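Putative peptidase (PDB 4L8K) is probably a serine peptidase of family S41 that hydrolyses peptide bonds. Local coordinates at residues Glu52-Leu57 with Ser73-Ser78. Numbering follows the deposited sequence.
Sequences ELFDIL and SSFDMS
Phe54 turns one face of its ring to the edge of Phe75 in an offset edge-to-face (T-shaped) pair, centroids 5.1 Å apart and planes at 64°, while its far edge points at the backbone of Ser78, with CZ 3.5 Å from Ser78 N. The ring of Phe75 carries Ser73 OG over the centre of one of its faces, 3.1 Å above the plane. The pair illustrates how one helix aromatic can dock a loop that turns back through an ST turn and ST motif at Ser73, together with the backbone bond from Ser73 N to Asp76 O: helix 50-61, in the region assigned to the Tricorn protease C1 domain, meets the loop that follows strand 70-72. Within that loop Ser73 OG accepts from two backbone groups, Phe75 N and Asp76 N, the latter at 3.1 Å, and the same oxygen lies against the Phe54 ring at CE2. With CG anti to the backbone N (chi1 -173°), Phe54 extends from the helix into the loop, where its CZ comes within 3.4 Å of Asp76 O. No hydrogen bond crosses between the segments, and Phe54 contributes most of the helix surface buried here. With an alanine in place of Phe54, Phe75 would probably lose the ring face its edge rests on, though still meeting the ring of Tyr51, and a gap would probably open beside Ser73 and Asp76. Around the Phe54 ring, Trp261 adds a second edge-to-face neighbour and Leu71 of strand 70-72 packs against it. Phe75 makes its approach with CE1, 3.6 Å from Phe54 CG, and with the adjoining CZ, which nears Phe54 CB.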
loop_
_atom_site.group_PDB
_atom_site.type_symbol
_atom_site.label_atom_id
_atom_site.label_comp_id
_atom_site.label_asym_id
_atom_site.label_seq_id
_atom_site.Cartn_x
_atom_site.Cartn_y
_atom_site.Cartn_z
ATOM N N GLU A 52 17.164 -27.347 -0.301
ATOM C CA GLU A 52 15.979 -28.154 -0.610
ATOM C C GLU A 52 14.852 -27.828 0.382
ATOM O O GLU A 52 13.696 -27.679 -0.021
ATOM C CB GLU A 52 16.337 -29.645 -0.563
ATOM C CG GLU A 52 17.317 -30.037 -1.660
ATOM C CD GLU A 52 18.108 -31.319 -1.444
ATOM O OE1 GLU A 52 18.060 -31.885 -0.328
ATOM O OE2 GLU A 52 18.806 -31.745 -2.392
ATOM N N LEU A 53 15.200 -27.698 1.683
ATOM C CA LEU A 53 14.260 -27.341 2.738
ATOM C C LEU A 53 13.686 -25.942 2.462
ATOM O O LEU A 53 12.472 -25.749 2.545
ATOM C CB LEU A 53 14.951 -27.396 4.142
ATOM C CG LEU A 53 14.067 -26.936 5.334
ATOM C CD1 LEU A 53 12.916 -27.907 5.580
ATOM C CD2 LEU A 53 14.883 -26.737 6.585
ATOM N N PHE A 54 14.566 -24.980 2.108
ATOM C CA PHE A 54 14.156 -23.615 1.827
ATOM C C PHE A 54 13.154 -23.566 0.646
ATOM O O PHE A 54 12.133 -22.880 0.734
ATOM C CB PHE A 54 15.371 -22.688 1.575
ATOM C CG PHE A 54 14.971 -21.223 1.440
ATOM C CD1 PHE A 54 14.558 -20.715 0.228
ATOM C CD2 PHE A 54 14.976 -20.371 2.545
ATOM C CE1 PHE A 54 14.126 -19.395 0.123
ATOM C CE2 PHE A 54 14.556 -19.035 2.426
ATOM C CZ PHE A 54 14.152 -18.561 1.215
ATOM N N ASP A 55 13.426 -24.327 -0.426
ATOM C CA ASP A 55 12.520 -24.356 -1.581
ATOM C C ASP A 55 11.139 -24.913 -1.239
ATOM O O ASP A 55 10.133 -24.325 -1.648
ATOM C CB ASP A 55 13.139 -25.169 -2.723
ATOM C CG ASP A 55 14.208 -24.424 -3.489
ATOM O OD1 ASP A 55 14.413 -23.206 -3.205
ATOM O OD2 ASP A 55 14.813 -25.031 -4.392
ATOM N N ILE A 56 11.085 -26.031 -0.484
ATOM C CA ILE A 56 9.833 -26.682 -0.111
ATOM C C ILE A 56 9.026 -25.804 0.882
ATOM O O ILE A 56 7.803 -25.677 0.719
ATOM C CB ILE A 56 10.107 -28.125 0.402
ATOM C CG1 ILE A 56 10.372 -29.104 -0.786
ATOM C CG2 ILE A 56 9.036 -28.660 1.347
ATOM C CD1 ILE A 56 9.249 -29.257 -1.850
ATOM N N LEU A 57 9.698 -25.193 1.874
ATOM C CA LEU A 57 9.006 -24.351 2.837
ATOM C C LEU A 57 8.497 -23.061 2.196
ATOM O O LEU A 57 7.411 -22.580 2.551
ATOM C CB LEU A 57 9.887 -24.076 4.071
ATOM C CG LEU A 57 10.188 -25.279 5.007
ATOM C CD1 LEU A 57 10.812 -24.795 6.338
ATOM C CD2 LEU A 57 8.941 -26.141 5.253
ATOM N N SER A 73 16.138 -16.386 4.640
ATOM C CA SER A 73 17.365 -17.040 5.072
ATOM C C SER A 73 18.503 -16.095 4.719
ATOM O O SER A 73 18.254 -14.989 4.223
ATOM C CB SER A 73 17.531 -18.408 4.404
ATOM O OG SER A 73 17.851 -18.296 3.028
ATOM N N SER A 74 19.747 -16.523 4.951
ATOM C CA SER A 74 20.905 -15.715 4.646
ATOM C C SER A 74 21.292 -15.838 3.163
ATOM O O SER A 74 22.095 -15.043 2.692
ATOM C CB SER A 74 22.049 -16.112 5.565
ATOM O OG SER A 74 21.826 -15.522 6.837
ATOM N N PHE A 75 20.688 -16.778 2.420
ATOM C CA PHE A 75 20.995 -17.012 0.998
ATOM C C PHE A 75 19.849 -16.612 0.061
ATOM O O PHE A 75 20.117 -16.363 -1.113
ATOM C CB PHE A 75 21.380 -18.481 0.732
ATOM C CG PHE A 75 20.457 -19.531 1.319
ATOM C CD1 PHE A 75 19.382 -20.028 0.581
ATOM C CD2 PHE A 75 20.694 -20.065 2.592
ATOM C CE1 PHE A 75 18.542 -21.014 1.112
ATOM C CE2 PHE A 75 19.839 -21.042 3.128
ATOM C CZ PHE A 75 18.771 -21.507 2.379
ATOM N N ASP A 76 18.588 -16.575 0.549
ATOM C CA ASP A 76 17.449 -16.200 -0.292
ATOM C C ASP A 76 16.252 -15.758 0.518
ATOM O O ASP A 76 16.205 -15.905 1.732
ATOM C CB ASP A 76 17.012 -17.364 -1.240
ATOM C CG ASP A 76 16.267 -16.929 -2.515
ATOM O OD1 ASP A 76 16.120 -15.700 -2.742
ATOM O OD2 ASP A 76 15.835 -17.810 -3.278
HETATM N N MSE A 77 15.282 -15.196 -0.186
HETATM C CA MSE A 77 13.994 -14.791 0.336
HETATM C C MSE A 77 12.922 -15.361 -0.592
HETATM O O MSE A 77 12.970 -15.141 -1.811
HETATM C CB MSE A 77 13.883 -13.268 0.434
HETATM C CG MSE A 77 12.597 -12.835 1.109
HETATM SE SE MSE A 77 12.387 -10.925 1.136
HETATM C CE MSE A 77 11.925 -10.677 -0.559
ATOM N N SER A 78 12.007 -16.149 -0.023
ATOM C CA SER A 78 10.906 -16.713 -0.802
ATOM C C SER A 78 9.849 -15.632 -0.973
ATOM O O SER A 78 9.730 -14.739 -0.135
ATOM C CB SER A 78 10.331 -17.968 -0.144
ATOM O OG SER A 78 9.336 -17.669 0.819
#